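Local structure of angiogenin-1 (Salmo salar, 7BFK) at residues Lys12-Gly17 with Asp118-Ile123; Pro51-Ala56 with Lys74-Val79; Thr82-Glu87 with Asn91-Gly96. The protein probably cleaves RNA as a secreted endonuclease of the pancreatic ribonuclease family. All coordinates share one frame; numbering follows the deposited sequence.

Contact 1: residues Lys12-Gly17 with Asp118-Ile123; sequences KQHVDG and DVDIGI
The imidazole of His14 meets Asp120 and Ile121 from two directions, the carboxylate at its rim and the isoleucine methyl on its face. Ile121 CG2 stands 3.7 Å from the ring centroid and only 6° off the ring normal, a CH-pi contact centred almost exactly over the ring. With chi1 at 60°, the CG1 branch of Ile121 lies between the backbone N and the carbonyl carbon, and the CG2 methyl is turned up onto the imidazole. Gln13, the preceding residue in the helix, lays its own CG over the opposite face of the same ring, displaced toward the rim, so aliphatic groups border both faces.

Asp120 approaches near the ring plane: its OD1 is 3.0 Å from His14 CE1, and carboxylate and imidazole are tilted by just 18°. With CG anti to the backbone N, the carboxylate of Asp120 swings to the imidazole edge. OD1 also accepts a weak, bent bond from Ile121 N at 2.9 Å. OD2 forms a salt bridge with Lys43 NZ and a hydrogen bond with Thr45 OG1, while the carbonyl of Thr45 takes a hydrogen bond from His14 ND1. Thr45 thus positions the ring and the carboxylate together. Gln13 OE1 and Val119 O, two acceptors, merely come near each other at 4.1 Å; Val119 O accepts a hydrogen bond from Lys41 NZ.

A histidine near the end of the N-terminal helix, with Lys41 and His114 close by, is the hallmark of the ribonuclease A active site, and these three are probably the catalytic residues. The threonine engaged by Asp120 corresponds to the pyrimidine-recognition threonine of the family, so this C-terminal segment is consistent with an auto-inhibited, self-occupied base pocket.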
loop_
_atom_site.group_PDB
_atom_site.type_symbol
_atom_site.label_atom_id
_atom_site.label_comp_id
_atom_site.label_asym_id
_atom_site.label_seq_id
_atom_site.Cartn_x
_atom_site.Cartn_y
_atom_site.Cartn_z
ATOM N N LYS A 12 3.587 -4.977 5.218
ATOM C CA LYS A 12 3.509 -4.060 6.385
ATOM C C LYS A 12 2.961 -2.699 5.937
ATOM O O LYS A 12 2.108 -2.155 6.607
ATOM C CB LYS A 12 4.886 -3.844 7.025
ATOM C CG LYS A 12 5.443 -4.999 7.855
ATOM C CD LYS A 12 6.930 -4.780 8.187
ATOM C CE LYS A 12 7.669 -6.007 8.683
ATOM N NZ LYS A 12 7.510 -6.208 10.142
ATOM N N GLN A 13 3.443 -2.183 4.814
ATOM C CA GLN A 13 3.029 -0.854 4.292
ATOM C C GLN A 13 1.630 -0.872 3.632
ATOM O O GLN A 13 0.941 0.148 3.752
ATOM C CB GLN A 13 4.044 -0.410 3.255
ATOM C CG GLN A 13 3.796 0.980 2.717
ATOM C CD GLN A 13 5.078 1.546 2.169
ATOM O OE1 GLN A 13 5.226 1.763 0.974
ATOM N NE2 GLN A 13 6.044 1.722 3.054
ATOM N N HIS A 14 1.211 -1.966 2.976
ATOM C CA HIS A 14 0.013 -1.926 2.094
ATOM C C HIS A 14 -1.006 -3.048 2.285
ATOM O O HIS A 14 -1.985 -3.010 1.534
ATOM C CB HIS A 14 0.454 -1.955 0.624
ATOM C CG HIS A 14 1.236 -0.759 0.214
ATOM N ND1 HIS A 14 0.675 0.495 0.159
ATOM C CD2 HIS A 14 2.508 -0.616 -0.199
ATOM C CE1 HIS A 14 1.589 1.361 -0.204
ATOM N NE2 HIS A 14 2.713 0.707 -0.440
ATOM N N VAL A 15 -0.827 -4.027 3.174
ATOM C CA VAL A 15 -1.834 -5.128 3.256
ATOM C C VAL A 15 -2.373 -5.234 4.699
ATOM O O VAL A 15 -1.586 -5.598 5.595
ATOM C CB VAL A 15 -1.255 -6.451 2.723
ATOM C CG1 VAL A 15 -2.248 -7.590 2.793
ATOM C CG2 VAL A 15 -0.720 -6.303 1.297
ATOM N N ASP A 16 -3.665 -4.931 4.904
ATOM C CA ASP A 16 -4.343 -5.005 6.233
ATOM C C ASP A 16 -5.842 -5.291 6.057
ATOM O O ASP A 16 -6.633 -4.344 5.799
ATOM C CB ASP A 16 -4.092 -3.749 7.071
ATOM C CG ASP A 16 -4.764 -3.787 8.437
ATOM O OD1 ASP A 16 -5.277 -4.859 8.817
ATOM O OD2 ASP A 16 -4.781 -2.747 9.091
ATOM N N GLY A 17 -6.215 -6.559 6.216
ATOM C CA GLY A 17 -7.596 -7.050 6.102
ATOM C C GLY A 17 -8.547 -6.366 7.076
ATOM O O GLY A 17 -9.724 -6.345 6.783
ATOM N N ASP A 118 8.413 5.466 -0.397
ATOM C CA ASP A 118 8.212 6.935 -0.547
ATOM C C ASP A 118 7.081 7.161 -1.562
ATOM O O ASP A 118 6.675 8.315 -1.751
ATOM C CB ASP A 118 9.502 7.656 -0.947
ATOM C CG ASP A 118 10.258 7.017 -2.103
ATOM O OD1 ASP A 118 9.772 5.997 -2.633
ATOM O OD2 ASP A 118 11.341 7.536 -2.455
ATOM N N VAL A 119 6.616 6.106 -2.234
ATOM C CA VAL A 119 5.448 6.222 -3.152
ATOM C C VAL A 119 4.343 5.320 -2.591
ATOM O O VAL A 119 4.367 4.995 -1.390
ATOM C CB VAL A 119 5.783 5.942 -4.635
ATOM C CG1 VAL A 119 4.568 6.137 -5.549
ATOM C CG2 VAL A 119 6.927 6.821 -5.128
ATOM N N ASP A 120 3.413 4.920 -3.424
ATOM C CA ASP A 120 2.222 4.188 -2.966
ATOM C C ASP A 120 1.812 3.239 -4.090
ATOM O O ASP A 120 2.279 3.398 -5.234
ATOM C CB ASP A 120 1.145 5.227 -2.620
ATOM C CG ASP A 120 -0.101 4.712 -1.951
ATOM O OD1 ASP A 120 -0.043 3.585 -1.407
ATOM O OD2 ASP A 120 -1.141 5.457 -1.983
ATOM N N ILE A 121 0.943 2.299 -3.794
ATOM C CA ILE A 121 0.391 1.432 -4.853
ATOM C C ILE A 121 -0.582 2.298 -5.649
ATOM O O ILE A 121 -0.967 3.373 -5.148
ATOM C CB ILE A 121 -0.268 0.189 -4.251
ATOM C CG1 ILE A 121 -1.405 0.570 -3.317
ATOM C CG2 ILE A 121 0.782 -0.664 -3.530
ATOM C CD1 ILE A 121 -2.299 -0.587 -2.986
ATOM N N GLY A 122 -0.938 1.840 -6.833
ATOM C CA GLY A 122 -1.890 2.534 -7.710
ATOM C C GLY A 122 -3.249 1.899 -7.612
ATOM O O GLY A 122 -3.360 0.768 -7.069
ATOM N N ILE A 123 -4.260 2.611 -8.097
ATOM C CA ILE A 123 -5.659 2.137 -8.158
ATOM C C ILE A 123 -6.193 2.524 -9.526
ATOM O O ILE A 123 -5.752 3.594 -10.086
ATOM C CB ILE A 123 -6.530 2.708 -7.020
ATOM C CG1 ILE A 123 -6.505 4.237 -6.987
ATOM C CG2 ILE A 123 -6.139 2.110 -5.692
ATOM C CD1 ILE A 123 -7.505 4.841 -5.991
#

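Contact 2: residues Pro51-Ala56 with Lys74-Val79; sequences PDQVQA and KPFSVV
The helical turn that carries Gln53 and Val54 to the ring of Phe76 is tied at the carbonyl oxygen of Pro51, which accepts a hydrogen bond of 2.7 Å from Gln55 N and a weak one of 3.0 Å from Val54 N. Gln53 N is hydrogen-bonded to Asn50 OD1, just before the helix.

Phe76 reaches out from strand 76-85 and spans more than half of the distance between the backbones, whose nearest CA atoms, those of Val54 and Phe76, are 9.2 Å apart. Its CG lies beside the backbone N (chi1 -73°), which aims the far end of the ring at the helix. There CZ comes 3.7 Å from Gln53 O, the oxygen lying at the ring edge near its plane. The neighbouring CE2 is 4.0 Å from Gln53 CB and 4.1 Å from Gln53 NE2, the extended glutamine passing obliquely with its amide inclined 31° to the ring. Val54 adds one methyl, CG2, at 4.4 Å from Phe76 CE2. Ile47, Val103 and Ile57 also touch the phenylalanine, placing it between helix 51-55 and the sheet.

With a carbonyl oxygen facing weakly positive C-H groups, and methyl and methylene carbons and the glutamine amide beside the ring, this junction probably rests mainly on dispersion, perhaps with a slight electrostatic attraction; it lacks the directional pull of hydrogen bonds between helix and strand.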
loop_
_atom_site.group_PDB
_atom_site.type_symbol
_atom_site.label_atom_id
_atom_site.label_comp_id
_atom_site.label_asym_id
_atom_site.label_seq_id
_atom_site.Cartn_x
_atom_site.Cartn_y
_atom_site.Cartn_z
ATOM N N PRO A 51 -2.195 -11.830 2.337
ATOM C CA PRO A 51 -0.992 -11.839 1.509
ATOM C C PRO A 51 -1.102 -12.711 0.248
ATOM O O PRO A 51 -0.710 -12.253 -0.803
ATOM C CB PRO A 51 0.038 -12.430 2.471
ATOM C CG PRO A 51 -0.388 -11.901 3.813
ATOM C CD PRO A 51 -1.899 -11.902 3.768
ATOM N N ASP A 52 -1.656 -13.923 0.372
ATOM C CA ASP A 52 -1.786 -14.875 -0.764
ATOM C C ASP A 52 -2.560 -14.233 -1.916
ATOM O O ASP A 52 -2.151 -14.427 -3.049
ATOM C CB ASP A 52 -2.389 -16.202 -0.316
ATOM C CG ASP A 52 -1.360 -17.087 0.376
ATOM O OD1 ASP A 52 -0.209 -16.619 0.582
ATOM O OD2 ASP A 52 -1.706 -18.207 0.700
ATOM N N GLN A 53 -3.600 -13.462 -1.625
ATOM C CA GLN A 53 -4.458 -12.816 -2.650
ATOM C C GLN A 53 -3.637 -11.749 -3.372
ATOM O O GLN A 53 -3.825 -11.553 -4.582
ATOM C CB GLN A 53 -5.683 -12.141 -2.032
ATOM C CG GLN A 53 -6.565 -13.038 -1.157
ATOM C CD GLN A 53 -7.836 -12.322 -0.756
ATOM O OE1 GLN A 53 -8.234 -12.295 0.416
ATOM N NE2 GLN A 53 -8.489 -11.714 -1.739
ATOM N N VAL A 54 -2.788 -11.041 -2.642
ATOM C CA VAL A 54 -1.966 -9.954 -3.234
ATOM C C VAL A 54 -0.765 -10.579 -3.951
ATOM O O VAL A 54 -0.441 -10.089 -5.049
ATOM C CB VAL A 54 -1.558 -8.896 -2.189
ATOM C CG1 VAL A 54 -0.798 -7.753 -2.834
ATOM C CG2 VAL A 54 -2.770 -8.361 -1.431
ATOM N N GLN A 55 -0.135 -11.624 -3.387
ATOM C CA GLN A 55 1.040 -12.267 -4.030
ATOM C C GLN A 55 0.584 -12.824 -5.388
ATOM O O GLN A 55 1.347 -12.713 -6.361
ATOM C CB GLN A 55 1.682 -13.343 -3.150
ATOM C CG GLN A 55 2.899 -13.995 -3.810
ATOM C CD GLN A 55 3.674 -14.937 -2.915
ATOM O OE1 GLN A 55 3.127 -15.601 -2.035
ATOM N NE2 GLN A 55 4.979 -14.995 -3.137
ATOM N N ALA A 56 -0.650 -13.316 -5.460
ATOM C CA ALA A 56 -1.233 -13.925 -6.677
ATOM C C ALA A 56 -1.223 -12.925 -7.846
ATOM O O ALA A 56 -1.211 -13.383 -8.993
ATOM C CB ALA A 56 -2.631 -14.426 -6.385
ATOM N N LYS A 74 -8.594 -8.704 -10.555
ATOM C CA LYS A 74 -9.812 -8.553 -9.728
ATOM C C LYS A 74 -9.673 -7.295 -8.888
ATOM O O LYS A 74 -8.569 -6.896 -8.528
ATOM C CB LYS A 74 -10.074 -9.815 -8.902
ATOM C CG LYS A 74 -10.348 -11.055 -9.745
ATOM C CD LYS A 74 -10.847 -12.244 -8.966
ATOM C CE LYS A 74 -12.285 -12.102 -8.511
ATOM N NZ LYS A 74 -13.234 -12.142 -9.651
ATOM N N PRO A 75 -10.790 -6.620 -8.588
ATOM C CA PRO A 75 -10.768 -5.457 -7.715
ATOM C C PRO A 75 -10.617 -5.887 -6.249
ATOM O O PRO A 75 -11.008 -6.993 -5.907
ATOM C CB PRO A 75 -12.131 -4.815 -7.969
ATOM C CG PRO A 75 -13.020 -5.993 -8.281
ATOM C CD PRO A 75 -12.148 -6.949 -9.066
ATOM N N PHE A 76 -10.057 -5.002 -5.432
ATOM C CA PHE A 76 -9.849 -5.175 -3.984
ATOM C C PHE A 76 -10.569 -4.051 -3.234
ATOM O O PHE A 76 -10.749 -2.951 -3.808
ATOM C CB PHE A 76 -8.347 -5.122 -3.644
ATOM C CG PHE A 76 -7.555 -6.333 -4.044
ATOM C CD1 PHE A 76 -7.052 -6.463 -5.328
ATOM C CD2 PHE A 76 -7.342 -7.372 -3.146
ATOM C CE1 PHE A 76 -6.332 -7.591 -5.689
ATOM C CE2 PHE A 76 -6.618 -8.499 -3.517
ATOM C CZ PHE A 76 -6.122 -8.606 -4.788
ATOM N N SER A 77 -11.031 -4.321 -2.013
ATOM C CA SER A 77 -11.455 -3.266 -1.074
ATOM C C SER A 77 -10.181 -2.577 -0.617
ATOM O O SER A 77 -9.241 -3.297 -0.229
ATOM C CB SER A 77 -12.214 -3.771 0.121
ATOM O OG SER A 77 -13.523 -4.110 -0.238
ATOM N N VAL A 78 -10.143 -1.256 -0.689
ATOM C CA VAL A 78 -8.955 -0.484 -0.249
ATOM C C VAL A 78 -9.418 0.636 0.669
ATOM O O VAL A 78 -10.599 1.044 0.617
ATOM C CB VAL A 78 -8.138 0.061 -1.441
ATOM C CG1 VAL A 78 -7.624 -1.059 -2.332
ATOM C CG2 VAL A 78 -8.923 1.072 -2.257
ATOM N N VAL A 79 -8.498 1.078 1.504
ATOM C CA VAL A 79 -8.629 2.281 2.353
ATOM C C VAL A 79 -7.472 3.186 1.946
ATOM O O VAL A 79 -6.321 2.707 1.952
ATOM C CB VAL A 79 -8.612 1.961 3.857
ATOM C CG1 VAL A 79 -8.396 3.225 4.673
ATOM C CG2 VAL A 79 -9.892 1.233 4.294
#

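Contact 3: residues Thr82-Glu87 with Asn91-Gly96; sequences THTGGE and NCTYKG
Backbone hydrogen bonds join Thr82 to Lys95 in both directions: Thr82 N to Lys95 O at 2.9 Å, almost perfectly straight at 176°, and Lys95 N to Thr82 O at 2.8 Å. Farther along, Thr84 N donates to Thr93 O and Thr93 N to Gly85 O. C-H groups supplement these bonds, Tyr94 CA lying 3.2 Å from Thr82 O. Between His83 and Gly85 the register slips by one residue, so Thr84 and Gly85 both face Thr93: a classic beta bulge within the hairpin of strands 76-85 and 93-108.

Among the side chains, Thr84 CG2 packs at 3.8 Å against Lys95 CB, crossing it at about a right angle. Thr93 OG1 donates a 3.2 Å hydrogen bond to Thr84 OG1. On the face shared by His83 and Tyr94, the tyrosine ring brings CD1 to 3.4 Å from His83 N, and its OH is hydrogen-bonded to Lys41 O and Asn32 ND2. His83 NE2 gives a bent 2.8 Å hydrogen bond to a lone pair of Gly86 O, which lies somewhat out of the imidazole plane. A water bridges Thr82 OG1 and Lys95 O. Cys92 is disulfide-bonded to Cys40, tying the hairpin end to the adjacent loop.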
loop_
_atom_site.group_PDB
_atom_site.type_symbol
_atom_site.label_atom_id
_atom_site.label_comp_id
_atom_site.label_asym_id
_atom_site.label_seq_id
_atom_site.Cartn_x
_atom_site.Cartn_y
_atom_site.Cartn_z
ATOM N N THR A 82 -5.194 10.029 3.129
ATOM C CA THR A 82 -4.704 11.212 2.386
ATOM C C THR A 82 -4.399 12.343 3.363
ATOM O O THR A 82 -5.259 12.657 4.220
ATOM C CB THR A 82 -5.712 11.672 1.321
ATOM O OG1 THR A 82 -6.087 10.539 0.520
ATOM C CG2 THR A 82 -5.139 12.759 0.436
ATOM N N HIS A 83 -3.202 12.893 3.247
ATOM C CA HIS A 83 -2.729 14.060 4.026
ATOM C C HIS A 83 -3.659 15.259 3.792
ATOM O O HIS A 83 -4.031 15.517 2.620
ATOM C CB HIS A 83 -1.304 14.391 3.599
ATOM C CG HIS A 83 -0.851 15.759 3.990
ATOM N ND1 HIS A 83 -1.104 16.872 3.205
ATOM C CD2 HIS A 83 -0.116 16.185 5.041
ATOM C CE1 HIS A 83 -0.558 17.934 3.776
ATOM N NE2 HIS A 83 0.052 17.531 4.911
ATOM N N THR A 84 -4.016 15.980 4.854
ATOM C CA THR A 84 -4.789 17.248 4.760
ATOM C C THR A 84 -3.984 18.389 5.407
ATOM O O THR A 84 -4.272 19.543 5.067
ATOM C CB THR A 84 -6.197 17.110 5.353
ATOM O OG1 THR A 84 -6.080 16.671 6.705
ATOM C CG2 THR A 84 -7.068 16.141 4.583
ATOM N N GLY A 85 -2.998 18.069 6.264
ATOM C CA GLY A 85 -2.166 19.074 6.965
ATOM C C GLY A 85 -0.968 18.479 7.681
ATOM O O GLY A 85 -0.968 17.251 7.978
ATOM N N GLY A 86 0.033 19.323 7.932
ATOM C CA GLY A 86 1.278 18.981 8.633
ATOM C C GLY A 86 2.433 18.696 7.690
ATOM O O GLY A 86 2.191 18.211 6.558
ATOM N N GLU A 87 3.651 18.990 8.152
ATOM C CA GLU A 87 4.918 18.697 7.448
ATOM C C GLU A 87 5.550 17.455 8.084
ATOM O O GLU A 87 6.092 16.625 7.342
ATOM C CB GLU A 87 5.903 19.862 7.534
ATOM C CG GLU A 87 7.188 19.591 6.763
ATOM C CD GLU A 87 8.433 20.299 7.266
ATOM O OE1 GLU A 87 8.302 21.213 8.108
ATOM O OE2 GLU A 87 9.533 19.917 6.832
ATOM N N ASN A 91 2.314 16.388 13.821
ATOM C CA ASN A 91 1.348 17.428 13.385
ATOM C C ASN A 91 0.662 17.010 12.075
ATOM O O ASN A 91 0.051 17.891 11.418
ATOM C CB ASN A 91 2.054 18.772 13.222
ATOM C CG ASN A 91 2.834 19.165 14.457
ATOM O OD1 ASN A 91 2.443 18.838 15.576
ATOM N ND2 ASN A 91 3.943 19.857 14.263
ATOM N N CYS A 92 0.770 15.733 11.705
ATOM C CA CYS A 92 0.164 15.149 10.479
ATOM C C CYS A 92 -1.339 14.976 10.690
ATOM O O CYS A 92 -1.734 14.446 11.736
ATOM C CB CYS A 92 0.736 13.774 10.146
ATOM S SG CYS A 92 2.534 13.714 9.954
ATOM N N THR A 93 -2.143 15.403 9.728
ATOM C CA THR A 93 -3.611 15.188 9.712
ATOM C C THR A 93 -3.973 14.429 8.425
ATOM O O THR A 93 -3.419 14.784 7.338
ATOM C CB THR A 93 -4.364 16.514 9.856
ATOM O OG1 THR A 93 -5.763 16.231 9.838
ATOM C CG2 THR A 93 -4.029 17.499 8.767
ATOM N N TYR A 94 -4.850 13.428 8.539
ATOM C CA TYR A 94 -5.282 12.545 7.428
ATOM C C TYR A 94 -6.802 12.446 7.364
ATOM O O TYR A 94 -7.488 12.578 8.367
ATOM C CB TYR A 94 -4.666 11.149 7.569
ATOM C CG TYR A 94 -3.174 11.133 7.356
ATOM C CD1 TYR A 94 -2.638 11.092 6.078
ATOM C CD2 TYR A 94 -2.299 11.195 8.419
ATOM C CE1 TYR A 94 -1.272 11.124 5.865
ATOM C CE2 TYR A 94 -0.933 11.213 8.226
ATOM C CZ TYR A 94 -0.413 11.166 6.945
ATOM O OH TYR A 94 0.938 11.191 6.747
ATOM N N LYS A 95 -7.291 12.230 6.158
ATOM C CA LYS A 95 -8.697 11.930 5.851
ATOM C C LYS A 95 -8.674 10.522 5.255
ATOM O O LYS A 95 -7.773 10.257 4.435
ATOM C CB LYS A 95 -9.253 13.023 4.928
ATOM C CG LYS A 95 -10.475 12.653 4.097
ATOM C CD LYS A 95 -10.780 13.691 3.024
ATOM C CE LYS A 95 -9.624 13.906 2.064
ATOM N NZ LYS A 95 -9.775 15.166 1.298
ATOM N N GLY A 96 -9.553 9.641 5.723
ATOM C CA GLY A 96 -9.655 8.258 5.249
ATOM C C GLY A 96 -10.780 8.120 4.253
ATOM O O GLY A 96 -11.811 8.799 4.415
HETATM O O HOH W 1 -8.510 9.708 1.460
#

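Along the chain, contact 1 closes a loop of 100 residues that contains contact 2 and then contact 3. All three reach one antiparallel sheet. Contact 1 lies at the centre of the molecule, with the centre of contact 2 about 10 Å away and that of contact 3 about 17 Å away. Contacts 2 and 3 use successive parts of strand 76-85, yet their centres are 25 Å apart, on opposite sides of the chain's centre. Val15 packs against Val54, its CG2 4.0 Å from Val54 CG2, which joins contact 1 directly to contact 2. The probable active site thus lies between a helix-covered end of the sheet and its hairpin tip, nearer the former, in keeping with the ribonuclease A fold.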